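Local coordinates for enzyme subtilase SubTY from Bacillus sp. TY145 (Bacillus sp., PDB 5FFN), which probably hydrolyses peptide bonds in proteins as a subtilisin-like serine endopeptidase of the subtilase family, and carries bound calcium and sodium ions, at residues T5-W9 with G10-I14; C52-F55 with T56-N59; L276-E279 with L280-A284. One frame throughout, in Å; residues are numbered along the deposited sequence.

Interaction 1 of 3, residues T5-W9 with G10-I14; sequences TQTPW and GIKSI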
ATOM      1  N   THR A   5       3.124  21.446  -2.565  1.00 23.99           N
ATOM      2  CA  THR A   5       3.294  21.751  -1.134  1.00 22.94           C
ATOM      3  C   THR A   5       4.312  20.758  -0.656  1.00 22.63           C
ATOM      4  O   THR A   5       4.363  19.606  -1.158  1.00 22.07           O
ATOM      5  CB  THR A   5       1.971  21.641  -0.298  1.00 23.90           C
ATOM      6  OG1 THR A   5       2.257  21.840   1.089  1.00 22.88           O
ATOM      7  CG2 THR A   5       1.288  20.279  -0.464  1.00 23.73           C
ATOM      8  N   GLN A   6       5.123  21.169   0.307  1.00 21.17           N
ATOM      9  CA  GLN A   6       6.162  20.314   0.799  1.00 21.28           C
ATOM     10  C   GLN A   6       5.558  19.249   1.697  1.00 20.42           C
ATOM     11  O   GLN A   6       6.181  18.224   1.936  1.00 18.86           O
ATOM     12  CB  GLN A   6       7.183  21.120   1.564  1.00 22.24           C
ATOM     13  CG  GLN A   6       7.957  22.052   0.650  1.00 23.49           C
ATOM     14  CD  GLN A   6       9.176  22.589   1.299  1.00 27.55           C
ATOM     15  OE1 GLN A   6       9.158  23.709   1.797  1.00 31.12           O
ATOM     16  NE2 GLN A   6      10.245  21.813   1.317  1.00 25.14           N
ATOM     17  N   THR A   7       4.342  19.519   2.171  1.00 19.32           N
ATOM     18  CA  THR A   7       3.582  18.595   3.055  1.00 19.51           C
ATOM     19  C   THR A   7       2.179  18.363   2.510  1.00 18.30           C
ATOM     20  O   THR A   7       1.249  19.067   2.863  1.00 18.26           O
ATOM     21  CB  THR A   7       3.541  19.132   4.487  1.00 19.91           C
ATOM     22  OG1 THR A   7       2.969  20.454   4.497  1.00 21.88           O
ATOM     23  CG2 THR A   7       4.927  19.174   5.069  1.00 19.81           C
ATOM     24  N   PRO A   8       2.032  17.380   1.582  1.00 17.32           N
ATOM     25  CA  PRO A   8       0.766  16.987   1.020  1.00 17.22           C
ATOM     26  C   PRO A   8      -0.273  16.723   2.108  1.00 16.47           C
ATOM     27  O   PRO A   8       0.079  16.480   3.241  1.00 17.48           O
ATOM     28  CB  PRO A   8       1.122  15.708   0.210  1.00 16.72           C
ATOM     29  CG  PRO A   8       2.551  15.951  -0.210  1.00 17.61           C
ATOM     30  CD  PRO A   8       3.149  16.595   1.009  1.00 16.89           C
ATOM     31  N   TRP A   9      -1.530  16.777   1.743  1.00 17.04           N
ATOM     32  CA  TRP A   9      -2.610  16.673   2.715  1.00 16.44           C
ATOM     33  C   TRP A   9      -2.487  15.474   3.669  1.00 16.73           C
ATOM     34  O   TRP A   9      -2.753  15.602   4.857  1.00 14.85           O
ATOM     35  CB  TRP A   9      -3.955  16.687   2.026  1.00 16.31           C
ATOM     36  CG  TRP A   9      -4.469  15.431   1.452  1.00 14.73           C
ATOM     37  CD1 TRP A   9      -4.360  15.021   0.153  1.00 14.46           C
ATOM     38  CD2 TRP A   9      -5.209  14.420   2.135  1.00 14.76           C
ATOM     39  NE1 TRP A   9      -5.025  13.849  -0.024  1.00 14.98           N
ATOM     40  CE2 TRP A   9      -5.542  13.439   1.182  1.00 16.09           C
ATOM     41  CE3 TRP A   9      -5.639  14.250   3.471  1.00 14.46           C
ATOM     42  CZ2 TRP A   9      -6.295  12.298   1.500  1.00 14.68           C
ATOM     43  CZ3 TRP A   9      -6.415  13.092   3.783  1.00 13.64           C
ATOM     44  CH2 TRP A   9      -6.726  12.150   2.804  1.00 15.36           C
ATOM     45  N   GLY A  10      -2.111  14.322   3.136  1.00 15.48           N
ATOM     46  CA  GLY A  10      -1.997  13.110   3.976  1.00 14.86           C
ATOM     47  C   GLY A  10      -0.947  13.228   5.070  1.00 15.30           C
ATOM     48  O   GLY A  10      -1.085  12.657   6.158  1.00 14.69           O
ATOM     49  N   ILE A  11       0.120  13.958   4.745  1.00 14.89           N
ATOM     50  CA  ILE A  11       1.227  14.160   5.652  1.00 15.31           C
ATOM     51  C   ILE A  11       0.762  15.107   6.733  1.00 15.30           C
ATOM     52  O   ILE A  11       0.965  14.820   7.902  1.00 14.66           O
ATOM     53  CB  ILE A  11       2.490  14.682   4.939  1.00 14.41           C
ATOM     54  CG1 ILE A  11       2.894  13.744   3.788  1.00 16.34           C
ATOM     55  CG2 ILE A  11       3.636  14.850   5.928  1.00 15.08           C
ATOM     56  CD1 ILE A  11       3.326  12.311   4.236  1.00 15.74           C
ATOM     57  N   LYS A  12       0.164  16.241   6.347  1.00 16.22           N
ATOM     58  CA  LYS A  12      -0.422  17.171   7.331  1.00 16.13           C
ATOM     59  C   LYS A  12      -1.463  16.462   8.195  1.00 15.65           C
ATOM     60  O   LYS A  12      -1.514  16.641   9.418  1.00 15.84           O
ATOM     61  CB  LYS A  12      -1.111  18.318   6.629  1.00 16.99           C
ATOM     62  CG  LYS A  12      -0.160  19.337   5.931  1.00 19.83           C
ATOM     63  CD  LYS A  12      -1.055  20.376   5.200  1.00 21.20           C
ATOM     64  CE  LYS A  12      -0.305  21.632   4.826  1.00 28.13           C
ATOM     65  NZ  LYS A  12       0.405  21.605   3.502  1.00 20.88           N
ATOM     66  N   SER A  13      -2.277  15.633   7.555  1.00 13.45           N
ATOM     67  CA  SER A  13      -3.348  14.937   8.258  1.00 13.50           C
ATOM     68  C   SER A  13      -2.797  13.938   9.299  1.00 12.84           C
ATOM     69  O   SER A  13      -3.233  13.910  10.461  1.00 11.53           O
ATOM     70  CB  SER A  13      -4.265  14.225   7.259  1.00 12.26           C
ATOM     71  OG  SER A  13      -5.281  13.496   7.953  1.00 13.51           O
ATOM     72  N   ILE A  14      -1.859  13.103   8.893  1.00 13.07           N
ATOM     73  CA  ILE A  14      -1.361  12.070   9.824  1.00 13.27           C
ATOM     74  C   ILE A  14      -0.534  12.682  10.956  1.00 13.91           C
ATOM     75  O   ILE A  14      -0.443  12.113  12.042  1.00 14.24           O
ATOM     76  CB  ILE A  14      -0.622  10.929   9.067  1.00 13.18           C
ATOM     77  CG1 ILE A  14      -0.631   9.629   9.889  1.00 13.22           C
ATOM     78  CG2 ILE A  14       0.740  11.313   8.635  1.00 14.20           C
ATOM     79  CD1 ILE A  14      -0.077   8.431   9.155  1.00 16.06           C
TER

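Interaction 2 of 3, residues C52-F55 with T56-N59; sequences CKDF and TQSN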
ATOM      1  N   CYS A  52      19.169  -2.073  -2.676  1.00 18.69           N
ATOM      2  CA  CYS A  52      18.542  -1.879  -3.950  1.00 18.98           C
ATOM      3  C   CYS A  52      18.697  -3.216  -4.668  1.00 18.83           C
ATOM      4  O   CYS A  52      19.805  -3.585  -5.069  1.00 17.66           O
ATOM      5  CB  CYS A  52      19.196  -0.730  -4.699  1.00 20.00           C
ATOM      6  SG  CYS A  52      18.777  -0.575  -6.402  1.00 22.61           S
ATOM      7  N   LYS A  53      17.592  -3.978  -4.728  1.00 17.82           N
ATOM      8  CA  LYS A  53      17.627  -5.333  -5.259  1.00 17.26           C
ATOM      9  C   LYS A  53      16.426  -5.605  -6.176  1.00 17.64           C
ATOM     10  O   LYS A  53      15.366  -4.997  -6.009  1.00 15.26           O
ATOM     11  CB  LYS A  53      17.652  -6.370  -4.129  1.00 16.83           C
ATOM     12  CG  LYS A  53      18.851  -6.249  -3.216  1.00 16.18           C
ATOM     13  CD  LYS A  53      18.880  -7.255  -2.104  1.00 18.03           C
ATOM     14  CE  LYS A  53      20.227  -7.200  -1.375  1.00 17.10           C
ATOM     15  NZ  LYS A  53      20.207  -7.781  -0.067  1.00 17.95           N
ATOM     16  N   ASP A  54      16.626  -6.501  -7.154  1.00 16.40           N
ATOM     17  CA  ASP A  54      15.624  -6.759  -8.182  1.00 17.11           C
ATOM     18  C   ASP A  54      15.354  -8.255  -8.257  1.00 16.84           C
ATOM     19  O   ASP A  54      16.276  -9.060  -8.493  1.00 16.06           O
ATOM     20  CB  ASP A  54      16.110  -6.204  -9.536  1.00 17.34           C
ATOM     21  CG  ASP A  54      15.048  -6.217 -10.632  1.00 19.16           C
ATOM     22  OD1 ASP A  54      13.941  -6.821 -10.490  1.00 15.16           O
ATOM     23  OD2 ASP A  54      15.339  -5.598 -11.671  1.00 18.92           O
ATOM     24  N   PHE A  55      14.078  -8.617  -8.037  1.00 15.49           N
ATOM     25  CA  PHE A  55      13.622  -9.996  -8.016  1.00 15.15           C
ATOM     26  C   PHE A  55      12.867 -10.386  -9.279  1.00 14.83           C
ATOM     27  O   PHE A  55      12.344 -11.508  -9.365  1.00 15.25           O
ATOM     28  CB  PHE A  55      12.728 -10.216  -6.788  1.00 14.18           C
ATOM     29  CG  PHE A  55      13.477 -10.081  -5.481  1.00 15.29           C
ATOM     30  CD1 PHE A  55      13.757  -8.831  -4.964  1.00 16.16           C
ATOM     31  CD2 PHE A  55      13.914 -11.172  -4.797  1.00 13.70           C
ATOM     32  CE1 PHE A  55      14.462  -8.700  -3.746  1.00 13.47           C
ATOM     33  CE2 PHE A  55      14.629 -11.045  -3.605  1.00 14.33           C
ATOM     34  CZ  PHE A  55      14.895  -9.784  -3.092  1.00 14.09           C
ATOM     35  N   THR A  56      12.842  -9.499 -10.258  1.00 15.80           N
ATOM     36  CA  THR A  56      12.024  -9.681 -11.454  1.00 16.80           C
ATOM     37  C   THR A  56      12.798 -10.166 -12.703  1.00 19.85           C
ATOM     38  O   THR A  56      12.195 -10.364 -13.753  1.00 20.56           O
ATOM     39  CB  THR A  56      11.240  -8.408 -11.814  1.00 16.79           C
ATOM     40  OG1 THR A  56      12.115  -7.397 -12.316  1.00 14.96           O
ATOM     41  CG2 THR A  56      10.424  -7.831 -10.581  1.00 14.73           C
ATOM     42  N   GLN A  57      14.111 -10.333 -12.610  1.00 22.53           N
ATOM     43  CA  GLN A  57      14.905 -10.644 -13.811  1.00 25.16           C
ATOM     44  C   GLN A  57      15.092 -12.148 -13.944  1.00 28.23           C
ATOM     45  O   GLN A  57      14.682 -12.916 -13.072  1.00 28.60           O
ATOM     46  CB  GLN A  57      16.254  -9.925 -13.773  1.00 25.03           C
ATOM     47  CG  GLN A  57      16.142  -8.428 -13.584  1.00 26.52           C
ATOM     48  CD  GLN A  57      17.498  -7.712 -13.698  1.00 32.67           C
ATOM     49  OE1 GLN A  57      18.432  -8.245 -14.321  1.00 32.65           O
ATOM     50  NE2 GLN A  57      17.604  -6.490 -13.130  1.00 30.13           N
ATOM     51  N   SER A  58      15.723 -12.579 -15.047  1.00 31.79           N
ATOM     52  CA  SER A  58      15.980 -14.012 -15.285  1.00 34.27           C
ATOM     53  C   SER A  58      16.817 -14.569 -14.134  1.00 35.22           C
ATOM     54  O   SER A  58      16.519 -15.618 -13.589  1.00 36.19           O
ATOM     55  CB  SER A  58      16.690 -14.216 -16.632  1.00 34.24           C
ATOM     56  OG  SER A  58      16.469 -13.081 -17.459  1.00 36.53           O
ATOM     57  N   ASN A  59      17.856 -13.842 -13.740  1.00 37.35           N
ATOM     58  CA  ASN A  59      18.478 -14.131 -12.454  1.00 38.13           C
ATOM     59  C   ASN A  59      17.527 -13.752 -11.317  1.00 37.81           C
ATOM     60  O   ASN A  59      17.018 -12.626 -11.301  1.00 37.64           O
ATOM     61  CB  ASN A  59      19.799 -13.395 -12.301  1.00 39.14           C
ATOM     62  CG  ASN A  59      20.976 -14.319 -12.461  1.00 42.88           C
ATOM     63  OD1 ASN A  59      21.097 -15.314 -11.723  1.00 49.60           O
ATOM     64  ND2 ASN A  59      21.845 -14.024 -13.434  1.00 46.27           N
TER
HETATM   65  O   HOH W   1      13.907  -5.014 -13.852  1.00 19.71           O
HETATM   66  O   HOH W   2      12.817 -13.562 -11.324  1.00 30.78           O

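Interaction 3 of 3, residues L276-E279 with L280-A284; sequences LRTE and LQNRA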
ATOM      1  N   LEU A 276       4.987  -2.693  18.343  1.00  9.84           N
ATOM      2  CA  LEU A 276       4.798  -1.576  17.397  1.00 10.29           C
ATOM      3  C   LEU A 276       3.404  -1.703  16.744  1.00 10.97           C
ATOM      4  O   LEU A 276       2.647  -0.729  16.657  1.00 10.44           O
ATOM      5  CB  LEU A 276       5.933  -1.557  16.364  1.00 10.12           C
ATOM      6  CG  LEU A 276       5.783  -0.547  15.228  1.00  8.98           C
ATOM      7  CD1 LEU A 276       5.718   0.848  15.774  1.00  8.64           C
ATOM      8  CD2 LEU A 276       6.921  -0.717  14.262  1.00 10.94           C
ATOM      9  N   ARG A 277       3.069  -2.903  16.295  1.00  9.14           N
ATOM     10  CA  ARG A 277       1.778  -3.161  15.672  1.00 11.25           C
ATOM     11  C   ARG A 277       0.642  -2.866  16.642  1.00 11.39           C
ATOM     12  O   ARG A 277      -0.385  -2.292  16.261  1.00 11.37           O
ATOM     13  CB  ARG A 277       1.681  -4.624  15.243  1.00 10.55           C
ATOM     14  CG  ARG A 277       0.387  -4.960  14.563  1.00 12.41           C
ATOM     15  CD  ARG A 277       0.385  -6.329  14.005  1.00 11.86           C
ATOM     16  NE  ARG A 277      -0.853  -6.626  13.283  1.00 12.76           N
ATOM     17  CZ  ARG A 277      -1.158  -7.824  12.794  1.00 13.83           C
ATOM     18  NH1 ARG A 277      -0.362  -8.863  12.980  1.00 14.23           N
ATOM     19  NH2 ARG A 277      -2.272  -7.989  12.111  1.00 13.15           N
ATOM     20  N   THR A 278       0.838  -3.272  17.907  1.00 11.63           N
ATOM     21  CA  THR A 278      -0.170  -3.069  18.936  1.00 12.06           C
ATOM     22  C   THR A 278      -0.410  -1.578  19.167  1.00 10.63           C
ATOM     23  O   THR A 278      -1.536  -1.158  19.408  1.00 10.52           O
ATOM     24  CB  THR A 278       0.284  -3.780  20.241  1.00 12.68           C
ATOM     25  OG1 THR A 278       0.254  -5.179  19.985  1.00 17.19           O
ATOM     26  CG2 THR A 278      -0.590  -3.483  21.405  1.00 16.54           C
ATOM     27  N   GLU A 279       0.652  -0.804  19.129  1.00 10.36           N
ATOM     28  CA  GLU A 279       0.575   0.633  19.365  1.00 10.75           C
ATOM     29  C   GLU A 279      -0.045   1.333  18.137  1.00 10.54           C
ATOM     30  O   GLU A 279      -0.772   2.305  18.296  1.00  9.68           O
ATOM     31  CB  GLU A 279       1.939   1.172  19.750  1.00 13.09           C
ATOM     32  CG  GLU A 279       2.074   2.637  19.801  1.00 13.41           C
ATOM     33  CD  GLU A 279       1.209   3.381  20.819  1.00 11.63           C
ATOM     34  OE1 GLU A 279       0.360   2.834  21.555  1.00 11.01           O
ATOM     35  OE2 GLU A 279       1.348   4.614  20.817  1.00 13.30           O
ATOM     36  N   LEU A 280       0.198   0.824  16.934  1.00 10.29           N
ATOM     37  CA  LEU A 280      -0.594   1.300  15.767  1.00 10.09           C
ATOM     38  C   LEU A 280      -2.099   1.097  15.981  1.00 10.40           C
ATOM     39  O   LEU A 280      -2.920   1.984  15.693  1.00 10.40           O
ATOM     40  CB  LEU A 280      -0.131   0.666  14.439  1.00 11.75           C
ATOM     41  CG  LEU A 280       1.223   1.086  13.883  1.00 13.03           C
ATOM     42  CD1 LEU A 280       1.620   0.126  12.712  1.00 16.92           C
ATOM     43  CD2 LEU A 280       1.197   2.547  13.423  1.00 14.73           C
ATOM     44  N   GLN A 281      -2.462  -0.070  16.484  1.00  9.57           N
ATOM     45  CA  GLN A 281      -3.833  -0.379  16.782  1.00 10.85           C
ATOM     46  C   GLN A 281      -4.363   0.570  17.874  1.00  9.78           C
ATOM     47  O   GLN A 281      -5.476   1.082  17.754  1.00 10.70           O
ATOM     48  CB  GLN A 281      -3.930  -1.828  17.207  1.00 10.34           C
ATOM     49  CG  GLN A 281      -3.557  -2.819  16.083  1.00 11.91           C
ATOM     50  CD  GLN A 281      -3.512  -4.265  16.581  1.00 14.19           C
ATOM     51  OE1 GLN A 281      -3.672  -4.487  17.781  1.00 14.86           O
ATOM     52  NE2 GLN A 281      -3.246  -5.241  15.676  1.00 10.58           N
ATOM     53  N   ASN A 282      -3.565   0.801  18.937  1.00 10.32           N
ATOM     54  CA  ASN A 282      -4.001   1.652  20.074  1.00  9.94           C
ATOM     55  C   ASN A 282      -4.260   3.070  19.563  1.00 10.30           C
ATOM     56  O   ASN A 282      -5.293   3.661  19.860  1.00 11.42           O
ATOM     57  CB  ASN A 282      -2.944   1.718  21.185  1.00 10.22           C
ATOM     58  CG  ASN A 282      -2.717   0.392  21.889  1.00 11.69           C
ATOM     59  OD1 ASN A 282      -3.579  -0.509  21.878  1.00 14.13           O
ATOM     60  ND2 ASN A 282      -1.574   0.271  22.511  1.00 11.11           N
ATOM     61  N   ARG A 283      -3.342   3.555  18.746  1.00  8.98           N
ATOM     62  CA  ARG A 283      -3.448   4.904  18.156  1.00 10.76           C
ATOM     63  C   ARG A 283      -4.667   4.995  17.242  1.00 10.18           C
ATOM     64  O   ARG A 283      -5.343   6.032  17.198  1.00 11.40           O
ATOM     65  CB  ARG A 283      -2.185   5.268  17.397  1.00 10.37           C
ATOM     66  CG  ARG A 283      -0.986   5.626  18.330  1.00 11.96           C
ATOM     67  CD  ARG A 283       0.201   5.973  17.504  1.00 12.65           C
ATOM     68  NE  ARG A 283       1.386   6.257  18.337  1.00 13.79           N
ATOM     69  CZ  ARG A 283       2.296   7.195  18.084  1.00 14.78           C
ATOM     70  NH1 ARG A 283       2.178   8.030  17.072  1.00 16.04           N
ATOM     71  NH2 ARG A 283       3.357   7.307  18.863  1.00 14.09           N
ATOM     72  N   ALA A 284      -4.923   3.926  16.490  1.00 10.35           N
ATOM     73  CA  ALA A 284      -6.054   3.915  15.556  1.00 10.50           C
ATOM     74  C   ALA A 284      -7.345   4.205  16.312  1.00 10.35           C
ATOM     75  O   ALA A 284      -8.220   4.954  15.862  1.00 10.40           O
ATOM     76  CB  ALA A 284      -6.142   2.546  14.820  1.00 10.84           C
TER
HETATM   77  O   HOH W   3      -1.925  -6.440  19.387  1.00 27.09           O
HETATM   78  O   HOH W   4       3.857   5.653  21.238  1.00 16.02           O

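Interaction 1 of 3, residues T5-W9 with G10-I14
Thr5 reaches Lys12 tip to tip, its OG1 3.1 Å from Lys12 NZ, but the angle is too poor for a hydrogen bond. The same hydroxyl also accepts a weak bond from Thr7 N, within the loop. Thr7 provides the real grip. Its carbonyl O accepts from Lys12 NZ at 2.7 Å, and its OG1 lies 3.0 Å from Lys12 NZ and accepts a second bond. The lysine chain crosses the threonine side chain at about a right angle and bends only at its last torsion (chi4 87°), which turns the ammonium group onto both oxygens. Thr7 OG1 is also hydrogen-bonded to Ile20 O.

Pro8 occupies the N-cap position. Its carbonyl oxygen accepts twice, from Lys12 N at 3.1 Å in the first full helical turn and from Ile11 N at 2.9 Å, a donor well above the carbonyl plane. The ring lies beside Ile11, with Pro8 CD 4.0 Å from Ile11 CG1. Beyond them, helix 250-267 covers Ile11 through His256.

Trp9 starts the helix, and its O receives Ser13 N at 2.7 Å. With CG between the backbone N and the carbonyl carbon (chi1 82°), the indole folds back over its own chain. Gly10 CA then makes an off-centre CH-pi contact, 4.2 Å from the centroid of the Trp9 six-membered ring. Trp9 NE1 donates to Ala233 O, which anchors the N-H edge of the indole to a neighbouring part of the chain.

Chemically, this is a helix start whose lysine turns back to the loop: the ammonium group donates to both a carbonyl and a hydroxyl of one threonine, which probably offsets the cost of a positive charge near a helix N-terminus.

Interaction 2 of 3, residues C52-F55 with T56-N59
Asp54 accepts all three direct hydrogen bonds between the strand end and the loop that follows, so a single carboxylate organises the turn. Two of the bonds converge on one oxygen: Thr56 OG1 donates to Asp54 OD1 at 2.6 Å, and Thr56 N donates to Asp54 OD1 at 2.9 Å. The hydroxyl uses the syn lone pair, whereas the backbone N-H comes from 36° above the carboxylate plane. At the other oxygen, Gln57 NE2 donates to Asp54 OD2 at 2.8 Å in a nearly straight bond, with the carboxylate and amide planes 81° apart. With CG anti to the backbone N (chi1 -171°), the carboxylate is carried toward the loop, where both oxygens find donors.

Water adds a looser link: one molecule donates to Asp54 OD2 at 2.7 Å and, weakly, to Thr56 OG1 at 3.4 Å.

With an alanine in place of Asp54, both acceptor oxygens are gone, and the N-H and hydroxyl of Thr56 and the amide of Gln57 would probably lose their common mate, leaving the turn freer to shift.

Around the turn the packing is less local. The ring of Phe55 meets that of Tyr103, and Phe55 and Lys104 share a backbone hydrogen bond. Two residues before Asp54, Cys52 is tied to Cys66 by a disulfide.

The bond from the N-H of Thr56 to the side chain of Asp54, two residues back, defines an Asx turn; here it sits at the end of strand 49-54, next to strand 99-104 in the main sheet of the subtilase fold, and starts the chain toward its antiparallel partner, strand 62-63.

Interaction 3 of 3, residues L276-E279 with L280-A284
This is an intrahelical contact, one turn of helix 273-286 against the next, and its polar side is built from residues three and four positions apart. Backbone bonds from Leu280, Gln281, Asn282 and Arg283 back to the carbonyls of Leu276 to Glu279 set the regular alpha-helical frame.

Glu279 and Arg283 form an i to i+4 salt bridge, with Glu279 OE2 3.0 Å from Arg283 NE. The carboxylate reaches it by bending at chi2 (62°) and stands at 90° to the guanidinium; NE points nearly straight at the oxygen, which lies at the edge of the arginine but takes the bond 40° out of its own plane. A water closes the pair, donating to Glu279 OE2 at 2.7 Å and accepting from Arg283 NH2 at 2.9 Å. The other carboxylate oxygen, Glu279 OE1, receives a weak bond from Asn282 ND2 at 3.4 Å.

Another water bridges Thr278 OG1 at 2.6 Å and Gln281 OE1 at 3.1 Å; Thr278 OG1 is also hydrogen-bonded to Ser274 O, one turn earlier. Leu276 and Leu280 are buried against Ile264 of helix 250-267. Arg277 NE and Gln281 NE2, two donors 3.7 Å apart, both bond Glu227 OE2.

The shared acceptor probably accounts for the two donors lying side by side: an outside carboxylate is likely to neutralise the arginine and draw the glutamine amide beside it, while Glu279 serves Arg283 on the same helix.

In the fold
The three contacts are separate local clusters, in series along the chain. Interactions 1 and 3 are the closer pair, with centres 21 Å and nearest atoms about 7 Å apart, and both pack on helix 250-267: residues 10-14 against His256 and Leu260, residues 276-284 against Ile264. That helix carries Ser251, which with His72 and Asp35 has the geometry of the serine protease triad and is probably the nucleophile. Interaction 2 lies across the molecule's centre from both, its centre 33 Å from interaction 1 and 34 Å from interaction 3. Interaction 3 is near metal, the Arg277 side chain about 5 Å from the sodium ion held by Gly182, Leu184 and Ala187.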